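Side-chain contacts in polycomb protein Pcl (Drosophila melanogaster, PDB 5OQD), which helps establish early embryonic repression of homeotic genes as a zinc-binding Polycomb-group component of the Esc/E(z) complex, which methylates histone H3: residues H97-N102 with W119-E124; C46-W51 with T76-G81; G161-F164 with A169-A172; E26-Y31 with G36-N41; S155-C160 with P178-K183. All blocks are in the same frame, centred on the assembly; numbering follows the deposited sequence.

Interaction 1 of 5, residues H97-N102 with W119-E124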
# COMPACT_ATOMS: atom_id res chain seq x y z
N HIS B 97 3.83 2.73 -6.69
CA HIS B 97 2.58 2.09 -7.07
C HIS B 97 1.40 2.85 -6.48
O HIS B 97 0.38 3.04 -7.14
CB HIS B 97 2.56 0.62 -6.63
CG HIS B 97 1.52 -0.20 -7.32
ND1 HIS B 97 1.77 -1.48 -7.78
CD2 HIS B 97 0.23 0.06 -7.64
CE1 HIS B 97 0.68 -1.96 -8.35
NE2 HIS B 97 -0.27 -1.04 -8.28
N ILE B 98 1.53 3.27 -5.22
CA ILE B 98 0.52 4.09 -4.57
C ILE B 98 0.32 5.40 -5.32
O ILE B 98 -0.81 5.85 -5.54
CB ILE B 98 0.89 4.38 -3.10
CG1 ILE B 98 0.66 3.14 -2.23
CG2 ILE B 98 0.07 5.55 -2.55
CD1 ILE B 98 1.10 3.32 -0.79
N ALA B 99 1.43 6.02 -5.72
CA ALA B 99 1.39 7.28 -6.45
C ALA B 99 0.65 7.14 -7.77
O ALA B 99 -0.25 7.92 -8.07
CB ALA B 99 2.81 7.80 -6.68
N LEU B 100 1.03 6.14 -8.56
CA LEU B 100 0.44 5.93 -9.88
C LEU B 100 -1.01 5.47 -9.79
O LEU B 100 -1.80 5.72 -10.70
CB LEU B 100 1.26 4.91 -10.67
CG LEU B 100 2.67 5.35 -11.07
CD1 LEU B 100 3.44 4.22 -11.72
CD2 LEU B 100 2.60 6.55 -12.01
N TYR B 101 -1.37 4.80 -8.70
CA TYR B 101 -2.72 4.29 -8.52
C TYR B 101 -3.70 5.40 -8.17
O TYR B 101 -4.83 5.43 -8.66
CB TYR B 101 -2.74 3.20 -7.44
CG TYR B 101 -4.06 2.47 -7.32
CD1 TYR B 101 -4.47 1.56 -8.28
CD2 TYR B 101 -4.90 2.69 -6.23
CE1 TYR B 101 -5.67 0.89 -8.17
CE2 TYR B 101 -6.10 2.02 -6.10
CZ TYR B 101 -6.48 1.12 -7.08
OH TYR B 101 -7.68 0.46 -6.96
N ASN B 102 -3.26 6.33 -7.32
CA ASN B 102 -4.09 7.44 -6.90
C ASN B 102 -4.20 8.53 -7.96
O ASN B 102 -5.26 9.15 -8.12
CB ASN B 102 -3.56 8.04 -5.60
CG ASN B 102 -4.00 7.27 -4.37
OD1 ASN B 102 -4.84 7.74 -3.60
ND2 ASN B 102 -3.44 6.08 -4.19
N TRP B 119 6.85 12.93 -9.26
CA TRP B 119 7.82 13.58 -8.37
C TRP B 119 7.19 14.50 -7.31
O TRP B 119 7.55 14.40 -6.14
CB TRP B 119 8.83 14.37 -9.21
CG TRP B 119 9.89 15.08 -8.42
CD1 TRP B 119 10.07 16.42 -8.31
CD2 TRP B 119 10.93 14.47 -7.65
NE1 TRP B 119 11.16 16.70 -7.52
CE2 TRP B 119 11.70 15.51 -7.10
CE3 TRP B 119 11.29 13.15 -7.37
CZ2 TRP B 119 12.80 15.27 -6.28
CZ3 TRP B 119 12.38 12.91 -6.56
CH2 TRP B 119 13.13 13.97 -6.02
N PRO B 120 6.28 15.37 -7.71
CA PRO B 120 5.66 16.27 -6.74
C PRO B 120 4.87 15.51 -5.70
O PRO B 120 4.96 15.80 -4.51
CB PRO B 120 4.72 17.11 -7.60
CG PRO B 120 5.33 17.09 -8.95
CD PRO B 120 5.93 15.72 -9.09
N PHE B 121 4.11 14.53 -6.15
CA PHE B 121 3.18 13.81 -5.29
C PHE B 121 3.89 13.06 -4.17
O PHE B 121 3.47 13.11 -3.03
CB PHE B 121 2.35 12.85 -6.13
CG PHE B 121 1.51 11.91 -5.33
CD1 PHE B 121 0.14 12.04 -5.30
CD2 PHE B 121 2.09 10.89 -4.61
CE1 PHE B 121 -0.64 11.17 -4.57
CE2 PHE B 121 1.33 10.02 -3.88
CZ PHE B 121 -0.04 10.16 -3.86
N ILE B 122 4.98 12.40 -4.51
CA ILE B 122 5.77 11.69 -3.51
C ILE B 122 6.35 12.68 -2.52
O ILE B 122 6.41 12.42 -1.33
CB ILE B 122 6.91 10.89 -4.16
CG1 ILE B 122 6.35 9.78 -5.04
CG2 ILE B 122 7.82 10.30 -3.10
CD1 ILE B 122 7.41 8.88 -5.62
N LEU B 123 6.78 13.82 -3.04
CA LEU B 123 7.33 14.86 -2.20
C LEU B 123 6.27 15.35 -1.23
O LEU B 123 6.56 15.61 -0.07
CB LEU B 123 7.88 16.00 -3.05
CG LEU B 123 9.16 15.66 -3.81
CD1 LEU B 123 9.47 16.71 -4.86
CD2 LEU B 123 10.33 15.49 -2.86
N GLU B 124 5.04 15.48 -1.71
CA GLU B 124 3.95 15.90 -0.85
C GLU B 124 3.72 14.91 0.27
O GLU B 124 3.52 15.29 1.41
CB GLU B 124 2.67 16.05 -1.66
CG GLU B 124 2.68 17.21 -2.63
CD GLU B 124 1.46 17.23 -3.53
OE1 GLU B 124 0.48 16.53 -3.21
OE2 GLU B 124 1.47 17.94 -4.55
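A99 and F121 carry this contact, where helix 92-104 meets helix 114-125 in the winged-helix domain. The two axes pass 10.0 Å apart with 115° between their directions, so the helices share one short patch rather than a long seam. The tight part lies on A99. With its CG anti to the backbone N (chi1 171°), F121 reaches its ring across to the other helix, and A99 CB sits 3.8 Å from F121 CD2. A99 CA makes an off-centre CH-pi contact, 4.2 Å from the centroid of the F121 ring. The small A99 side chain leaves the ring close enough to touch CA as well as CB. On the buried flank, I122 leans in more loosely, its CG1 4.4 Å from A99 CB, while the rest of I122 packs on W92, V95, L96 and L147. The other flank, toward N102, is slacker and partly solvent-accessible: N102 CB only comes within 4.4 Å of F121 CE1. The N102 amide is turned to its own helix instead, where ND2 donates to I98 O at 3.0 Å; I98 O also takes the N102 backbone N, which arrives from the opposite face of the carbonyl plane. N102 OD1 is accounted for by R66 N. Cutting F121 back to an alanine would probably leave a gap beside A99 and take away much of the surface the two helices share. The chemistry across the interface is thus apolar, with dispersion and one CH-pi contact joining the helices, while the N102 amide is satisfied elsewhere.

Interaction 2 of 5, residues C46-W51 with T76-G81. With ZN (zinc ion), chain L.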
# COMPACT_ATOMS: atom_id res chain seq x y z
N CYS B 46 -5.78 -10.93 10.12
CA CYS B 46 -4.87 -12.03 9.86
C CYS B 46 -5.36 -13.39 10.36
O CYS B 46 -5.16 -14.39 9.69
CB CYS B 46 -3.45 -11.73 10.36
SG CYS B 46 -3.29 -11.23 12.07
N LYS B 47 -5.93 -13.45 11.55
CA LYS B 47 -6.48 -14.71 12.07
C LYS B 47 -7.79 -15.30 11.51
O LYS B 47 -7.84 -16.47 11.18
CB LYS B 47 -6.48 -14.69 13.59
CG LYS B 47 -5.10 -14.93 14.17
CD LYS B 47 -5.06 -14.75 15.67
CE LYS B 47 -3.78 -15.32 16.24
NZ LYS B 47 -3.76 -15.23 17.72
N CYS B 48 -8.82 -14.47 11.36
CA CYS B 48 -10.15 -14.91 10.93
C CYS B 48 -10.36 -14.67 9.44
O CYS B 48 -11.28 -15.24 8.84
CB CYS B 48 -11.23 -14.18 11.74
SG CYS B 48 -11.44 -12.43 11.34
N ARG B 49 -9.51 -13.83 8.86
CA ARG B 49 -9.52 -13.53 7.42
C ARG B 49 -10.80 -12.85 6.95
O ARG B 49 -11.12 -12.87 5.76
CB ARG B 49 -9.28 -14.81 6.61
CG ARG B 49 -8.06 -15.60 7.06
CD ARG B 49 -7.85 -16.83 6.20
NE ARG B 49 -6.79 -17.69 6.72
CZ ARG B 49 -6.46 -18.86 6.21
NH1 ARG B 49 -7.12 -19.33 5.15
NH2 ARG B 49 -5.48 -19.57 6.75
N ASN B 50 -11.53 -12.24 7.88
CA ASN B 50 -12.70 -11.44 7.52
C ASN B 50 -12.28 -10.01 7.21
O ASN B 50 -11.24 -9.54 7.66
CB ASN B 50 -13.74 -11.46 8.65
CG ASN B 50 -14.47 -12.79 8.74
OD1 ASN B 50 -14.82 -13.39 7.72
ND2 ASN B 50 -14.70 -13.25 9.96
N TRP B 51 -13.11 -9.31 6.44
CA TRP B 51 -12.82 -7.93 6.08
C TRP B 51 -13.60 -6.95 6.96
O TRP B 51 -14.73 -7.22 7.36
CB TRP B 51 -13.13 -7.69 4.60
CG TRP B 51 -12.34 -8.56 3.67
CD1 TRP B 51 -12.67 -9.81 3.25
CD2 TRP B 51 -11.08 -8.24 3.06
NE1 TRP B 51 -11.69 -10.30 2.41
CE2 TRP B 51 -10.71 -9.35 2.27
CE3 TRP B 51 -10.24 -7.12 3.09
CZ2 TRP B 51 -9.53 -9.38 1.53
CZ3 TRP B 51 -9.07 -7.16 2.36
CH2 TRP B 51 -8.73 -8.27 1.59
N THR B 76 -10.89 -7.86 17.35
CA THR B 76 -11.11 -8.11 18.77
C THR B 76 -11.53 -9.55 19.05
O THR B 76 -11.28 -10.08 20.12
CB THR B 76 -12.17 -7.15 19.34
OG1 THR B 76 -13.32 -7.14 18.49
CG2 THR B 76 -11.62 -5.74 19.44
N VAL B 77 -12.18 -10.17 18.07
CA VAL B 77 -12.63 -11.55 18.22
C VAL B 77 -11.45 -12.51 18.26
O VAL B 77 -11.39 -13.41 19.11
CB VAL B 77 -13.57 -11.97 17.07
CG1 VAL B 77 -14.14 -13.36 17.33
CG2 VAL B 77 -14.70 -10.95 16.92
N CYS B 78 -10.50 -12.31 17.35
CA CYS B 78 -9.36 -13.21 17.22
C CYS B 78 -8.23 -12.89 18.18
O CYS B 78 -7.35 -13.72 18.42
CB CYS B 78 -8.84 -13.18 15.78
SG CYS B 78 -10.03 -13.71 14.53
N ASN B 79 -8.25 -11.68 18.74
CA ASN B 79 -7.16 -11.23 19.61
C ASN B 79 -7.61 -10.93 21.03
O ASN B 79 -7.18 -9.95 21.64
CB ASN B 79 -6.49 -10.00 19.00
CG ASN B 79 -5.12 -9.73 19.60
OD1 ASN B 79 -4.35 -10.66 19.86
ND2 ASN B 79 -4.81 -8.46 19.83
N ASN B 80 -8.49 -11.79 21.56
CA ASN B 80 -8.92 -11.72 22.96
C ASN B 80 -9.47 -10.36 23.38
O ASN B 80 -9.22 -9.90 24.49
CB ASN B 80 -7.77 -12.11 23.88
CG ASN B 80 -7.20 -13.48 23.56
OD1 ASN B 80 -6.25 -13.61 22.79
ND2 ASN B 80 -7.79 -14.52 24.14
N GLY B 81 -10.23 -9.72 22.50
CA GLY B 81 -10.88 -8.46 22.83
C GLY B 81 -10.02 -7.23 22.61
O GLY B 81 -10.49 -6.10 22.80
ZN ZN L . -10.51 -11.84 13.31
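K47 and C78 mark the closest approach of the two backbones, their CA atoms 6.1 Å apart, where two loops, with helical backbone angles but no regular helix bonds at 46-48 and 76-78, come together around a zinc ion. C48 and C78 both point their thiolates at the metal, and C78 SG binds it at 2.3 Å. The two ligands crowd each other: C48 CB lies 3.1 Å from C78 SG. C78 gets its sulfur there by placing SG beside the backbone N (chi1 -61°). C48 SG is gripped a second time, by the backbone N of N50, in a 3.5 Å hydrogen bond that is nearly straight (161°), which helps hold the thiolate in place and would probably temper its negative charge. K47 covers the neighbouring side: its CB meets C78 CB at 3.6 Å, and its extended chain runs on past C78 O, so that NZ ends on the carbonyl oxygens of P188 and E190. C45 and C75 complete the four-cysteine site. One CxxC pair from each loop, with a second zinc about 12 Å from the C48 side chain, is the cross-braced zinc architecture of a PHD finger, here the second of Pcl.

Interaction 3 of 5, residues G161-F164 with A169-A172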
# COMPACT_ATOMS: atom_id res chain seq x y z
N GLY B 161 7.35 5.30 -20.65
CA GLY B 161 6.93 5.96 -21.87
C GLY B 161 7.90 7.04 -22.30
O GLY B 161 8.43 7.78 -21.47
N ARG B 162 8.14 7.13 -23.60
CA ARG B 162 9.06 8.13 -24.14
C ARG B 162 8.39 9.02 -25.18
O ARG B 162 7.66 8.54 -26.05
CB ARG B 162 10.29 7.44 -24.75
N GLU B 163 8.65 10.32 -25.09
CA GLU B 163 8.15 11.27 -26.08
C GLU B 163 9.07 11.30 -27.30
O GLU B 163 10.23 10.88 -27.22
CB GLU B 163 8.04 12.67 -25.48
CG GLU B 163 6.69 12.97 -24.85
CD GLU B 163 6.63 14.34 -24.21
OE1 GLU B 163 7.68 14.82 -23.72
OE2 GLU B 163 5.54 14.95 -24.19
N PHE B 164 8.54 11.79 -28.42
CA PHE B 164 9.31 11.88 -29.65
C PHE B 164 10.50 12.82 -29.49
O PHE B 164 10.34 13.96 -29.05
CB PHE B 164 8.42 12.34 -30.81
N ALA B 169 10.40 10.09 -19.92
CA ALA B 169 10.06 10.60 -18.60
C ALA B 169 8.68 10.16 -18.13
O ALA B 169 8.17 10.68 -17.15
CB ALA B 169 10.17 12.12 -18.59
N PHE B 170 8.08 9.22 -18.83
CA PHE B 170 6.70 8.84 -18.57
C PHE B 170 6.54 7.43 -18.02
O PHE B 170 7.14 6.49 -18.51
CB PHE B 170 5.85 9.01 -19.82
CG PHE B 170 5.55 10.43 -20.16
CD1 PHE B 170 4.57 11.13 -19.47
CD2 PHE B 170 6.24 11.08 -21.16
CE1 PHE B 170 4.29 12.45 -19.78
CE2 PHE B 170 5.97 12.40 -21.48
CZ PHE B 170 4.99 13.08 -20.79
N TYR B 171 5.73 7.30 -16.98
CA TYR B 171 5.48 6.00 -16.38
C TYR B 171 4.01 5.74 -16.13
O TYR B 171 3.23 6.66 -15.96
CB TYR B 171 6.27 5.86 -15.08
CG TYR B 171 7.76 5.91 -15.29
CD1 TYR B 171 8.46 4.78 -15.66
CD2 TYR B 171 8.46 7.09 -15.13
CE1 TYR B 171 9.81 4.83 -15.87
CE2 TYR B 171 9.82 7.14 -15.32
CZ TYR B 171 10.49 6.00 -15.69
OH TYR B 171 11.84 6.05 -15.89
N ALA B 172 3.65 4.47 -16.13
CA ALA B 172 2.28 4.06 -15.88
C ALA B 172 2.25 2.61 -15.41
O ALA B 172 3.16 1.84 -15.71
CB ALA B 172 1.43 4.23 -17.14
O HOH W 1 9.99 11.13 -23.08
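G161 and F170 face each other as an antiparallel hydrogen-bonded pair, their CA atoms 4.4 Å apart. F170 N donates to G161 O at 3.0 Å with an angle of 145°; the return bond, G161 N to F170 O, is modelled so short that its exact length is doubtful. The lack of a side chain at G161 matters, because a CB there would sit tight against F170 CB. Beside this pair, F170 CG lies next to its own N (chi1 -74°), which lays the ring along the chain that runs on from G161, with G161 O at its edge. Further along, E163 comes to the ring edge on an extended chain: CD is 3.4 Å from F170 CE2, and with OE1 it lies near the ring plane, facing C-H groups. The carboxylate and ring planes are 72° apart. A water accepts from E163 N and, weakly, from A169 N beyond the paired residues. In the second shell, H113 meets the F170 ring edge-to-face, and Y171, on the other side of the strand, packs on L114 and I118 of helix 114-125. A serine in place of F170 would probably leave the E163 side chain and the H113 ring without their aromatic partner. Strands 158-161 and 170-173, neighbours in the sheet, form the beta hairpin that is the wing of the winged-helix fold.

Interaction 4 of 5, residues E26-Y31 with G36-N41. With ZN (zinc ion), chain K.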
# COMPACT_ATOMS: atom_id res chain seq x y z
N GLU B 26 -20.66 -10.66 -6.37
CA GLU B 26 -20.96 -10.86 -4.99
C GLU B 26 -20.03 -9.99 -4.23
O GLU B 26 -18.85 -10.11 -4.36
CB GLU B 26 -20.68 -12.28 -4.62
CG GLU B 26 -21.42 -12.70 -3.38
CD GLU B 26 -22.10 -14.03 -3.53
OE1 GLU B 26 -21.92 -14.68 -4.57
OE2 GLU B 26 -22.82 -14.44 -2.60
N GLN B 27 -20.58 -9.10 -3.43
CA GLN B 27 -19.77 -8.22 -2.59
C GLN B 27 -19.61 -8.79 -1.18
O GLN B 27 -20.60 -9.15 -0.54
CB GLN B 27 -20.40 -6.83 -2.52
CG GLN B 27 -20.44 -6.10 -3.85
CD GLN B 27 -21.23 -4.81 -3.79
OE1 GLN B 27 -22.30 -4.75 -3.18
NE2 GLN B 27 -20.71 -3.76 -4.42
N ILE B 28 -18.37 -8.86 -0.71
CA ILE B 28 -18.11 -9.28 0.66
C ILE B 28 -18.65 -8.24 1.63
O ILE B 28 -18.80 -7.07 1.27
CB ILE B 28 -16.60 -9.50 0.91
CG1 ILE B 28 -15.77 -8.48 0.13
CG2 ILE B 28 -16.19 -10.91 0.50
CD1 ILE B 28 -15.61 -7.13 0.82
N TYR B 29 -18.93 -8.66 2.86
CA TYR B 29 -19.52 -7.76 3.84
C TYR B 29 -18.73 -7.72 5.14
O TYR B 29 -18.17 -8.73 5.57
CB TYR B 29 -20.96 -8.16 4.13
CG TYR B 29 -21.85 -8.18 2.91
CD1 TYR B 29 -22.25 -7.00 2.29
CD2 TYR B 29 -22.30 -9.39 2.38
CE1 TYR B 29 -23.06 -7.02 1.18
CE2 TYR B 29 -23.11 -9.41 1.26
CZ TYR B 29 -23.49 -8.23 0.67
OH TYR B 29 -24.30 -8.25 -0.45
N CYS B 30 -18.69 -6.54 5.75
CA CYS B 30 -18.13 -6.39 7.08
C CYS B 30 -19.14 -6.93 8.10
O CYS B 30 -20.28 -7.21 7.75
CB CYS B 30 -17.80 -4.92 7.37
SG CYS B 30 -17.20 -4.58 9.03
N TYR B 31 -18.72 -7.06 9.35
CA TYR B 31 -19.60 -7.59 10.39
C TYR B 31 -20.74 -6.62 10.69
O TYR B 31 -21.73 -6.98 11.33
CB TYR B 31 -18.81 -7.90 11.66
CG TYR B 31 -18.41 -6.68 12.46
CD1 TYR B 31 -17.24 -6.00 12.18
CD2 TYR B 31 -19.21 -6.22 13.51
CE1 TYR B 31 -16.87 -4.88 12.91
CE2 TYR B 31 -18.85 -5.11 14.24
CZ TYR B 31 -17.68 -4.44 13.94
OH TYR B 31 -17.32 -3.34 14.67
N GLY B 36 -18.35 -2.95 1.09
CA GLY B 36 -17.26 -1.99 1.02
C GLY B 36 -16.26 -2.30 -0.07
O GLY B 36 -16.39 -3.30 -0.79
N LYS B 37 -15.25 -1.45 -0.20
CA LYS B 37 -14.20 -1.64 -1.19
C LYS B 37 -12.85 -1.89 -0.53
O LYS B 37 -12.52 -1.28 0.49
CB LYS B 37 -14.11 -0.41 -2.11
N PHE B 38 -12.07 -2.80 -1.11
CA PHE B 38 -10.79 -3.20 -0.53
C PHE B 38 -9.77 -2.06 -0.52
O PHE B 38 -9.11 -1.82 0.49
CB PHE B 38 -10.22 -4.40 -1.29
CG PHE B 38 -11.12 -5.59 -1.30
CD1 PHE B 38 -11.29 -6.35 -0.15
CD2 PHE B 38 -11.78 -5.97 -2.45
CE1 PHE B 38 -12.12 -7.45 -0.15
CE2 PHE B 38 -12.61 -7.08 -2.46
CZ PHE B 38 -12.77 -7.81 -1.31
N ASP B 39 -9.65 -1.37 -1.65
CA ASP B 39 -8.68 -0.29 -1.78
C ASP B 39 -9.22 1.02 -1.22
O ASP B 39 -8.67 2.09 -1.47
CB ASP B 39 -8.27 -0.12 -3.24
CG ASP B 39 -9.47 0.08 -4.16
OD1 ASP B 39 -10.56 -0.42 -3.82
OD2 ASP B 39 -9.31 0.73 -5.21
N HIS B 40 -10.31 0.93 -0.45
CA HIS B 40 -10.92 2.12 0.13
C HIS B 40 -11.24 1.92 1.61
O HIS B 40 -12.39 1.64 1.97
CB HIS B 40 -12.18 2.51 -0.64
CG HIS B 40 -12.62 3.92 -0.42
ND1 HIS B 40 -13.80 4.42 -0.92
CD2 HIS B 40 -12.03 4.94 0.24
CE1 HIS B 40 -13.92 5.69 -0.57
NE2 HIS B 40 -12.86 6.03 0.14
N ASN B 41 -10.22 2.05 2.45
CA ASN B 41 -10.36 1.96 3.90
C ASN B 41 -10.98 0.65 4.39
O ASN B 41 -11.98 0.66 5.11
CB ASN B 41 -11.18 3.14 4.43
CG ASN B 41 -10.45 4.46 4.27
OD1 ASN B 41 -9.60 4.82 5.08
ND2 ASN B 41 -10.80 5.20 3.22
ZN ZN K . -18.21 -2.50 8.63
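Within the second PHD finger of Pcl, I28 and F38 touch across the N-terminal arm of the zinc-binding fold, where the chain turns back before entering strand 42-44. Neither segment forms a regular strand or helix, and the backbones stay apart, with I28 O and G36 N separated by 4.1 Å; the apolar side chains do the meeting. I28 and F38 approach from opposite directions, so the end of the ring runs into the isoleucine branch. I28 holds CG1 in the crowded position between its backbone N and carbonyl carbon (chi1 36°), which brings CG1 to the phenyl group, and chi2 (83°) folds CD1 in beside it. The ring meets them obliquely with its outer carbons. F38 sits in a type I turn from K37 to H40, closed by a 3.3 Å hydrogen bond from H40 N to K37 O. Its ring also meets W51 edge-to-face, which links this arm to strand 51-53. D39, in the same turn, forms a salt bridge with R66, and its hydrogen bond with Y101 OH ties the finger to helix 92-104 of the winged-helix domain. Two residues after I28, C30 binds a zinc ion through SG at 2.3 Å, with C32, H53 and C56 completing the site. The I28-F38 contact therefore closes a surface loop that carries the zinc ligands C30 and C32. Its nearest approach is I28 CG1 to F38 CZ at 3.4 Å, with I28 CD1 next, 3.6 Å from F38 CE1.

Interaction 5 of 5, residues S155-C160 with P178-K183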
# COMPACT_ATOMS: atom_id res chain seq x y z
N SER B 155 9.94 -3.22 -13.94
CA SER B 155 9.36 -3.07 -15.28
C SER B 155 8.10 -3.91 -15.50
O SER B 155 7.29 -3.61 -16.37
CB SER B 155 10.40 -3.38 -16.35
OG SER B 155 11.52 -2.53 -16.24
N ASP B 156 7.96 -4.96 -14.70
CA ASP B 156 6.80 -5.83 -14.78
C ASP B 156 5.53 -5.12 -14.32
O ASP B 156 4.44 -5.37 -14.83
CB ASP B 156 7.03 -7.10 -13.95
CG ASP B 156 7.45 -6.79 -12.52
OD1 ASP B 156 8.55 -6.22 -12.34
OD2 ASP B 156 6.69 -7.13 -11.59
N ARG B 157 5.66 -4.22 -13.36
CA ARG B 157 4.54 -3.44 -12.89
C ARG B 157 4.42 -2.08 -13.52
O ARG B 157 3.38 -1.51 -13.57
CB ARG B 157 4.63 -3.24 -11.40
CG ARG B 157 4.97 -4.49 -10.64
CD ARG B 157 4.26 -4.52 -9.31
NE ARG B 157 5.03 -5.20 -8.28
CZ ARG B 157 4.93 -4.92 -7.00
NH1 ARG B 157 4.08 -4.01 -6.59
NH2 ARG B 157 5.66 -5.57 -6.13
N PHE B 158 5.52 -1.54 -13.99
CA PHE B 158 5.53 -0.19 -14.53
C PHE B 158 5.98 -0.13 -15.99
O PHE B 158 7.03 -0.65 -16.35
CB PHE B 158 6.43 0.71 -13.70
CG PHE B 158 6.15 0.66 -12.22
CD1 PHE B 158 4.91 1.03 -11.73
CD2 PHE B 158 7.13 0.26 -11.33
CE1 PHE B 158 4.65 0.99 -10.37
CE2 PHE B 158 6.87 0.22 -9.97
CZ PHE B 158 5.63 0.58 -9.49
N VAL B 159 5.17 0.50 -16.84
CA VAL B 159 5.57 0.78 -18.21
C VAL B 159 6.29 2.11 -18.28
O VAL B 159 5.89 3.08 -17.63
CB VAL B 159 4.38 0.84 -19.18
CG1 VAL B 159 4.84 1.25 -20.57
CG2 VAL B 159 3.67 -0.49 -19.23
N CYS B 160 7.36 2.16 -19.06
CA CYS B 160 8.07 3.42 -19.29
C CYS B 160 7.65 4.00 -20.63
O CYS B 160 7.58 3.28 -21.63
CB CYS B 160 9.58 3.20 -19.25
SG CYS B 160 10.54 4.71 -19.50
N PRO B 178 -4.19 -2.57 -7.84
CA PRO B 178 -3.67 -1.78 -6.72
C PRO B 178 -2.29 -2.29 -6.29
O PRO B 178 -1.84 -3.30 -6.82
CB PRO B 178 -4.72 -2.02 -5.63
CG PRO B 178 -5.24 -3.37 -5.91
CD PRO B 178 -5.26 -3.49 -7.41
N PRO B 179 -1.62 -1.58 -5.36
CA PRO B 179 -0.31 -2.02 -4.87
C PRO B 179 -0.29 -3.47 -4.38
O PRO B 179 -1.22 -3.92 -3.71
CB PRO B 179 -0.04 -1.06 -3.70
CG PRO B 179 -0.72 0.19 -4.11
CD PRO B 179 -1.96 -0.23 -4.85
N HIS B 180 0.76 -4.19 -4.76
CA HIS B 180 0.92 -5.53 -4.27
C HIS B 180 1.20 -5.41 -2.78
O HIS B 180 2.04 -4.60 -2.36
CB HIS B 180 2.09 -6.23 -4.97
CG HIS B 180 1.86 -6.46 -6.43
ND1 HIS B 180 2.09 -5.49 -7.38
CD2 HIS B 180 1.43 -7.56 -7.10
CE1 HIS B 180 1.80 -5.98 -8.58
NE2 HIS B 180 1.40 -7.23 -8.43
N ILE B 181 0.50 -6.21 -2.00
CA ILE B 181 0.75 -6.29 -0.56
C ILE B 181 0.79 -7.75 -0.11
O ILE B 181 -0.10 -8.53 -0.45
CB ILE B 181 -0.33 -5.53 0.23
CG1 ILE B 181 -0.38 -4.07 -0.22
CG2 ILE B 181 -0.07 -5.62 1.73
CD1 ILE B 181 -1.33 -3.21 0.56
N PRO B 182 1.84 -8.13 0.63
CA PRO B 182 1.97 -9.51 1.10
C PRO B 182 0.86 -9.91 2.06
O PRO B 182 0.53 -9.17 2.99
CB PRO B 182 3.33 -9.51 1.81
CG PRO B 182 3.56 -8.09 2.19
CD PRO B 182 2.96 -7.29 1.07
N LYS B 183 0.27 -11.08 1.83
CA LYS B 183 -0.79 -11.59 2.69
C LYS B 183 -0.23 -12.17 3.97
O LYS B 183 0.72 -12.95 3.96
CB LYS B 183 -1.61 -12.65 1.95
CG LYS B 183 -2.66 -12.09 1.01
CD LYS B 183 -3.88 -11.59 1.77
CE LYS B 183 -5.05 -11.38 0.82
NZ LYS B 183 -6.13 -10.55 1.42
O HOH W 2 3.19 -2.68 -4.55
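R157 and H180 are the two residues that meet here, joining the residue just before strand 158-161 to the loop that leads back toward the PHD finger. The direct contact is one of flat groups. H180 ND1 lies over a face of the R157 guanidinium, the two planes 62° apart, while R157 NH1 stands near the plane of the imidazole at its edge. R157 NH1 and H180 ND1 are only 2.6 Å apart, yet the angle is too poor for a hydrogen bond. R157 CD and H180 CE1 also clash in the model, so the fine detail of this overlap is doubtful. A polar link also runs through water. R157 NH1 donates to a water at 2.6 Å, lying in the guanidinium plane, and that water donates to H180 O at 3.1 Å. Apolar packing supports the arginine: its CB sits over the centre of the F158 ring, 4.1 Å above the plane, and the chain bends at chi2 (-145°) and again at chi3 as it crosses to H180. Nearby, H97 touches R157, and P179 packs on H97 and I98 of helix 92-104. A cationic arginine so near would probably disfavour a second charge on H180, D156 OD2 at 6.2 Å from H180 NE2 being too distant to offset that much; the water bridge is probably the main favourable polar link between the two segments.

From the N terminus, interaction 4 comes first, closing a four-residue loop in the PHD finger; interaction 2 then joins residues 46-51 to 76-81 across the finger's second zinc. Interaction 1 follows in series, pairing two helices of the winged-helix domain. Interaction 5 closes the longer loop from 160 to 178, and interaction 3, the hairpin of the wing, is nested inside it; none of the five cross. Interactions 1 and 4 meet at the boundary between the two domains, and the returning loop 178-183 of interaction 5 lies against W51 of interaction 2. L100 packs on both F158 and the Y171-A172 strand, joining interactions 1, 3 and 5.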